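Local structure of glyoxalase family protein (Bacillus cereus, 1ZSW) at residues 31-44 with 80-92. The protein is of unknown function but binds zinc and belongs to the glyoxalase/dioxygenase (vicinal oxygen chelate) superfamily. Sequence-based numbering, arbitrary orientation. Where two conformers were deposited one is given.
Sequences HHHISMVTKNANEN and PGTELSFFEIPLV. With ZN (zinc ion), chain B.
Met36 folds over the Phe86 ring where strands 31-38 and 83-88 pair in parallel. Its CB comes close to the ring rim, 3.4 Å from Phe86 CE1. CG stays near the same ring atom. SD stands off above the face, a Met-aromatic contact at 5.1 Å from the centroid. Bends at chi2 (71°) and chi3 (72°) curl the chain back, and CE makes a CH-pi contact over the face, 3.9 Å from the centroid. Asn44, from the helix that follows, lays OD1 over the opposite face, 3.3 Å from Phe86 CD1.

At the far end Glu88 OE1 accepts from Ala41 N at 2.8 Å, and Lys39 NZ grips both Pro90 O and Val92 O.

On the other side of the sheet, Ser35 OG and Ser85 OG share a 2.6 Å hydrogen bond. Ser85 OG also hydrogen-bonds His70 NE2. Beside this pair His33 binds the zinc ion through NE2 at 2.1 Å, with His246 and Glu294 as further ligands. His33 ND1 donates to His32 ND1 with a nearly straight bond (174°), which, together with the zinc bond, helps fix the rotation of the ring. His32 NE2 in turn hydrogen-bonds Thr297 O, consistent with a second-shell histidine that orients the zinc ligand.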
loop_
_atom_site.group_PDB
_atom_site.type_symbol
_atom_site.label_atom_id
_atom_site.label_comp_id
_atom_site.label_asym_id
_atom_site.label_seq_id
_atom_site.Cartn_x
_atom_site.Cartn_y
_atom_site.Cartn_z
ATOM N N HIS A 31 5.795 -4.848 0.170
ATOM C CA HIS A 31 5.093 -3.591 0.448
ATOM C C HIS A 31 4.776 -3.477 1.931
ATOM O O HIS A 31 4.449 -4.472 2.609
ATOM C CB HIS A 31 3.774 -3.454 -0.324
ATOM C CG HIS A 31 3.870 -3.823 -1.778
ATOM N ND1 HIS A 31 4.840 -3.292 -2.600
ATOM C CD2 HIS A 31 3.099 -4.634 -2.563
ATOM C CE1 HIS A 31 4.672 -3.764 -3.833
ATOM N NE2 HIS A 31 3.633 -4.586 -3.834
ATOM N N HIS A 32 4.765 -2.223 2.401
ATOM C CA HIS A 32 4.407 -1.904 3.802
ATOM C C HIS A 32 2.961 -1.434 3.903
ATOM O O HIS A 32 2.161 -1.996 4.648
ATOM C CB HIS A 32 5.386 -0.852 4.350
ATOM C CG HIS A 32 5.266 -0.601 5.822
ATOM N ND1 HIS A 32 4.238 0.130 6.376
ATOM C CD2 HIS A 32 6.081 -0.962 6.849
ATOM C CE1 HIS A 32 4.424 0.226 7.687
ATOM N NE2 HIS A 32 5.521 -0.457 8.004
ATOM N N HIS A 33 2.624 -0.404 3.131
ATOM C CA HIS A 33 1.250 0.079 3.060
ATOM C C HIS A 33 1.114 0.913 1.838
ATOM O O HIS A 33 2.117 1.187 1.153
ATOM C CB HIS A 33 0.852 0.924 4.305
ATOM C CG HIS A 33 1.630 2.196 4.482
ATOM N ND1 HIS A 33 2.816 2.244 5.195
ATOM C CD2 HIS A 33 1.357 3.480 4.122
ATOM C CE1 HIS A 33 3.263 3.492 5.222
ATOM N NE2 HIS A 33 2.391 4.264 4.588
ATOM N N ILE A 34 -0.122 1.314 1.546
ATOM C CA ILE A 34 -0.366 2.198 0.405
ATOM C C ILE A 34 -1.429 3.181 0.848
ATOM O O ILE A 34 -2.330 2.776 1.584
ATOM C CB ILE A 34 -0.773 1.354 -0.858
ATOM C CG1 ILE A 34 -0.830 2.188 -2.147
ATOM C CG2 ILE A 34 -2.029 0.490 -0.598
ATOM C CD1 ILE A 34 -0.645 1.295 -3.409
ATOM N N SER A 35 -1.259 4.439 0.474
ATOM C CA SER A 35 -2.110 5.533 0.986
ATOM C C SER A 35 -2.784 6.289 -0.140
ATOM O O SER A 35 -2.133 6.556 -1.131
ATOM C CB SER A 35 -1.293 6.509 1.846
ATOM O OG SER A 35 -0.875 5.753 3.012
ATOM N N MET A 36 -4.047 6.664 0.095
ATOM C CA MET A 36 -4.985 7.182 -0.929
ATOM C C MET A 36 -5.747 8.366 -0.376
ATOM O O MET A 36 -5.697 8.677 0.818
ATOM C CB MET A 36 -6.013 6.076 -1.242
ATOM C CG MET A 36 -5.553 4.967 -2.190
ATOM S SD MET A 36 -4.344 3.835 -1.501
ATOM C CE MET A 36 -5.362 2.912 -0.355
ATOM N N VAL A 37 -6.446 9.061 -1.269
ATOM C CA VAL A 37 -7.314 10.170 -0.900
ATOM C C VAL A 37 -8.764 9.777 -1.146
ATOM O O VAL A 37 -9.087 9.259 -2.223
ATOM C CB VAL A 37 -6.953 11.379 -1.752
ATOM C CG1 VAL A 37 -7.957 12.554 -1.547
ATOM C CG2 VAL A 37 -5.523 11.858 -1.424
ATOM N N THR A 38 -9.610 10.019 -0.132
ATOM C CA THR A 38 -11.079 9.837 -0.215
ATOM C C THR A 38 -11.767 11.169 0.045
ATOM O O THR A 38 -11.261 12.010 0.778
ATOM C CB THR A 38 -11.618 8.753 0.762
ATOM O OG1 THR A 38 -13.015 8.531 0.520
ATOM C CG2 THR A 38 -11.451 9.148 2.214
ATOM N N LYS A 39 -12.940 11.351 -0.575
ATOM C CA LYS A 39 -13.726 12.553 -0.321
ATOM C C LYS A 39 -14.661 12.378 0.878
ATOM O O LYS A 39 -15.118 13.380 1.474
ATOM C CB LYS A 39 -14.574 12.850 -1.573
ATOM C CG LYS A 39 -15.133 14.253 -1.579
ATOM C CD LYS A 39 -15.911 14.514 -2.864
ATOM C CE LYS A 39 -16.631 15.865 -2.796
ATOM N NZ LYS A 39 -15.737 17.064 -2.843
ATOM N N ASN A 40 -14.977 11.127 1.236
ATOM C CA ASN A 40 -16.057 10.859 2.196
ATOM C C ASN A 40 -15.738 9.659 3.058
ATOM O O ASN A 40 -15.794 8.551 2.590
ATOM C CB ASN A 40 -17.370 10.632 1.448
ATOM C CG ASN A 40 -18.580 10.551 2.384
ATOM O OD1 ASN A 40 -18.793 9.564 3.077
ATOM N ND2 ASN A 40 -19.367 11.617 2.406
ATOM N N ALA A 41 -15.390 9.896 4.322
ATOM C CA ALA A 41 -15.017 8.825 5.240
ATOM C C ALA A 41 -16.140 7.834 5.504
ATOM O O ALA A 41 -15.867 6.649 5.619
ATOM C CB ALA A 41 -14.470 9.393 6.569
ATOM N N ASN A 42 -17.383 8.304 5.619
ATOM C CA ASN A 42 -18.508 7.374 5.838
ATOM C C ASN A 42 -18.613 6.323 4.732
ATOM O O ASN A 42 -18.731 5.132 5.013
ATOM C CB ASN A 42 -19.845 8.122 5.986
ATOM C CG ASN A 42 -19.901 8.999 7.240
ATOM O OD1 ASN A 42 -19.157 8.799 8.182
ATOM N ND2 ASN A 42 -20.787 9.987 7.231
ATOM N N GLU A 43 -18.521 6.757 3.477
ATOM C CA GLU A 43 -18.638 5.846 2.332
ATOM C C GLU A 43 -17.375 4.985 2.196
ATOM O O GLU A 43 -17.439 3.814 1.820
ATOM C CB GLU A 43 -18.912 6.641 1.052
ATOM C CG GLU A 43 -20.272 7.350 1.080
ATOM C CD GLU A 43 -20.408 8.440 0.034
ATOM O OE1 GLU A 43 -19.393 8.828 -0.585
ATOM O OE2 GLU A 43 -21.546 8.930 -0.158
ATOM N N ASN A 44 -16.234 5.582 2.541
ATOM C CA ASN A 44 -14.959 4.875 2.485
ATOM C C ASN A 44 -14.921 3.751 3.508
ATOM O O ASN A 44 -14.600 2.613 3.189
ATOM C CB ASN A 44 -13.808 5.881 2.691
ATOM C CG ASN A 44 -12.449 5.216 2.615
ATOM O OD1 ASN A 44 -11.962 4.880 1.529
ATOM N ND2 ASN A 44 -11.834 5.026 3.760
ATOM N N PRO A 80 2.266 -4.889 8.559
ATOM C CA PRO A 80 2.904 -4.441 7.323
ATOM C C PRO A 80 2.538 -5.357 6.167
ATOM O O PRO A 80 2.596 -6.607 6.282
ATOM C CB PRO A 80 4.389 -4.563 7.632
ATOM C CG PRO A 80 4.436 -4.148 9.118
ATOM C CD PRO A 80 3.232 -4.890 9.692
ATOM N N GLY A 81 2.192 -4.735 5.047
ATOM C CA GLY A 81 1.764 -5.561 3.913
ATOM C C GLY A 81 0.247 -5.635 3.743
ATOM O O GLY A 81 -0.239 -6.051 2.675
ATOM N N THR A 82 -0.517 -5.238 4.757
ATOM C CA THR A 82 -1.959 -5.389 4.695
ATOM C C THR A 82 -2.684 -4.049 4.709
ATOM O O THR A 82 -3.897 -3.997 4.483
ATOM C CB THR A 82 -2.530 -6.274 5.873
ATOM O OG1 THR A 82 -2.498 -5.532 7.108
ATOM C CG2 THR A 82 -1.782 -7.577 5.990
ATOM N N GLU A 83 -1.925 -2.965 4.936
ATOM C CA GLU A 83 -2.481 -1.684 5.292
ATOM C C GLU A 83 -2.826 -0.843 4.067
ATOM O O GLU A 83 -1.916 -0.500 3.292
ATOM C CB GLU A 83 -1.418 -0.893 6.084
ATOM C CG GLU A 83 -0.865 -1.626 7.315
ATOM C CD GLU A 83 0.355 -0.933 7.916
ATOM O OE1 GLU A 83 0.574 0.267 7.621
ATOM O OE2 GLU A 83 1.107 -1.601 8.659
ATOM N N LEU A 84 -4.115 -0.493 3.926
ATOM C CA LEU A 84 -4.577 0.532 2.978
ATOM C C LEU A 84 -5.037 1.696 3.825
ATOM O O LEU A 84 -5.861 1.526 4.717
ATOM C CB LEU A 84 -5.750 0.040 2.118
ATOM C CG LEU A 84 -5.728 -1.288 1.358
ATOM C CD1 LEU A 84 -6.610 -1.212 0.086
ATOM C CD2 LEU A 84 -4.365 -1.860 1.029
ATOM N N SER A 85 -4.487 2.867 3.565
ATOM C CA SER A 85 -4.920 4.019 4.364
ATOM C C SER A 85 -5.457 5.122 3.454
ATOM O O SER A 85 -5.102 5.186 2.258
ATOM C CB SER A 85 -3.774 4.500 5.230
ATOM O OG SER A 85 -3.008 5.471 4.549
ATOM N N PHE A 86 -6.350 5.946 4.007
ATOM C CA PHE A 86 -7.033 6.988 3.256
ATOM C C PHE A 86 -7.066 8.266 4.060
ATOM O O PHE A 86 -7.391 8.218 5.244
ATOM C CB PHE A 86 -8.488 6.545 3.004
ATOM C CG PHE A 86 -8.609 5.387 2.066
ATOM C CD1 PHE A 86 -8.849 5.646 0.714
ATOM C CD2 PHE A 86 -8.488 4.060 2.512
ATOM C CE1 PHE A 86 -8.926 4.614 -0.178
ATOM C CE2 PHE A 86 -8.604 2.967 1.567
ATOM C CZ PHE A 86 -8.835 3.287 0.243
ATOM N N PHE A 87 -6.738 9.379 3.409
ATOM C CA PHE A 87 -6.896 10.734 3.987
ATOM C C PHE A 87 -8.228 11.210 3.472
ATOM O O PHE A 87 -8.464 11.173 2.263
ATOM C CB PHE A 87 -5.782 11.645 3.454
ATOM C CG PHE A 87 -4.420 11.219 3.910
ATOM C CD1 PHE A 87 -3.577 10.491 3.055
ATOM C CD2 PHE A 87 -3.995 11.514 5.204
ATOM C CE1 PHE A 87 -2.311 10.084 3.489
ATOM C CE2 PHE A 87 -2.731 11.103 5.644
ATOM C CZ PHE A 87 -1.903 10.396 4.778
ATOM N N GLU A 88 -9.095 11.666 4.374
ATOM C CA GLU A 88 -10.382 12.198 3.941
ATOM C C GLU A 88 -10.227 13.678 3.685
ATOM O O GLU A 88 -9.872 14.426 4.592
ATOM C CB GLU A 88 -11.502 11.987 4.980
ATOM C CG GLU A 88 -12.839 12.561 4.438
ATOM C CD GLU A 88 -13.914 12.808 5.517
ATOM O OE1 GLU A 88 -15.096 12.463 5.293
ATOM O OE2 GLU A 88 -13.573 13.340 6.576
ATOM N N ILE A 89 -10.545 14.110 2.468
ATOM C CA ILE A 89 -10.417 15.524 2.099
ATOM C C ILE A 89 -11.766 15.894 1.489
ATOM O O ILE A 89 -11.964 15.730 0.308
ATOM C CB ILE A 89 -9.256 15.736 1.103
ATOM C CG1 ILE A 89 -7.958 15.147 1.720
ATOM C CG2 ILE A 89 -9.122 17.237 0.706
ATOM C CD1 ILE A 89 -6.690 15.412 0.967
ATOM N N PRO A 90 -12.725 16.327 2.331
ATOM C CA PRO A 90 -14.114 16.548 1.900
ATOM C C PRO A 90 -14.359 17.408 0.653
ATOM O O PRO A 90 -15.341 17.151 -0.053
ATOM C CB PRO A 90 -14.758 17.167 3.164
ATOM C CG PRO A 90 -14.006 16.481 4.270
ATOM C CD PRO A 90 -12.575 16.556 3.778
ATOM N N LEU A 91 -13.510 18.387 0.374
ATOM C CA LEU A 91 -13.716 19.252 -0.812
ATOM C C LEU A 91 -12.893 18.865 -2.030
ATOM O O LEU A 91 -12.884 19.576 -3.031
ATOM C CB LEU A 91 -13.433 20.701 -0.478
ATOM C CG LEU A 91 -14.343 21.299 0.591
ATOM C CD1 LEU A 91 -13.802 22.614 0.910
ATOM C CD2 LEU A 91 -15.761 21.424 0.086
ATOM N N VAL A 92 -12.196 17.737 -1.941
ATOM C CA VAL A 92 -11.411 17.283 -3.085
ATOM C C VAL A 92 -12.253 17.023 -4.323
ATOM O O VAL A 92 -13.394 16.604 -4.210
ATOM C CB VAL A 92 -10.533 16.045 -2.699
ATOM C CG1 VAL A 92 -11.357 14.788 -2.672
ATOM C CG2 VAL A 92 -9.362 15.954 -3.707
HETATM ZN ZN ZN B . 2.697 6.347 4.316
HETATM O O HOH W 1 -17.696 11.147 6.210
#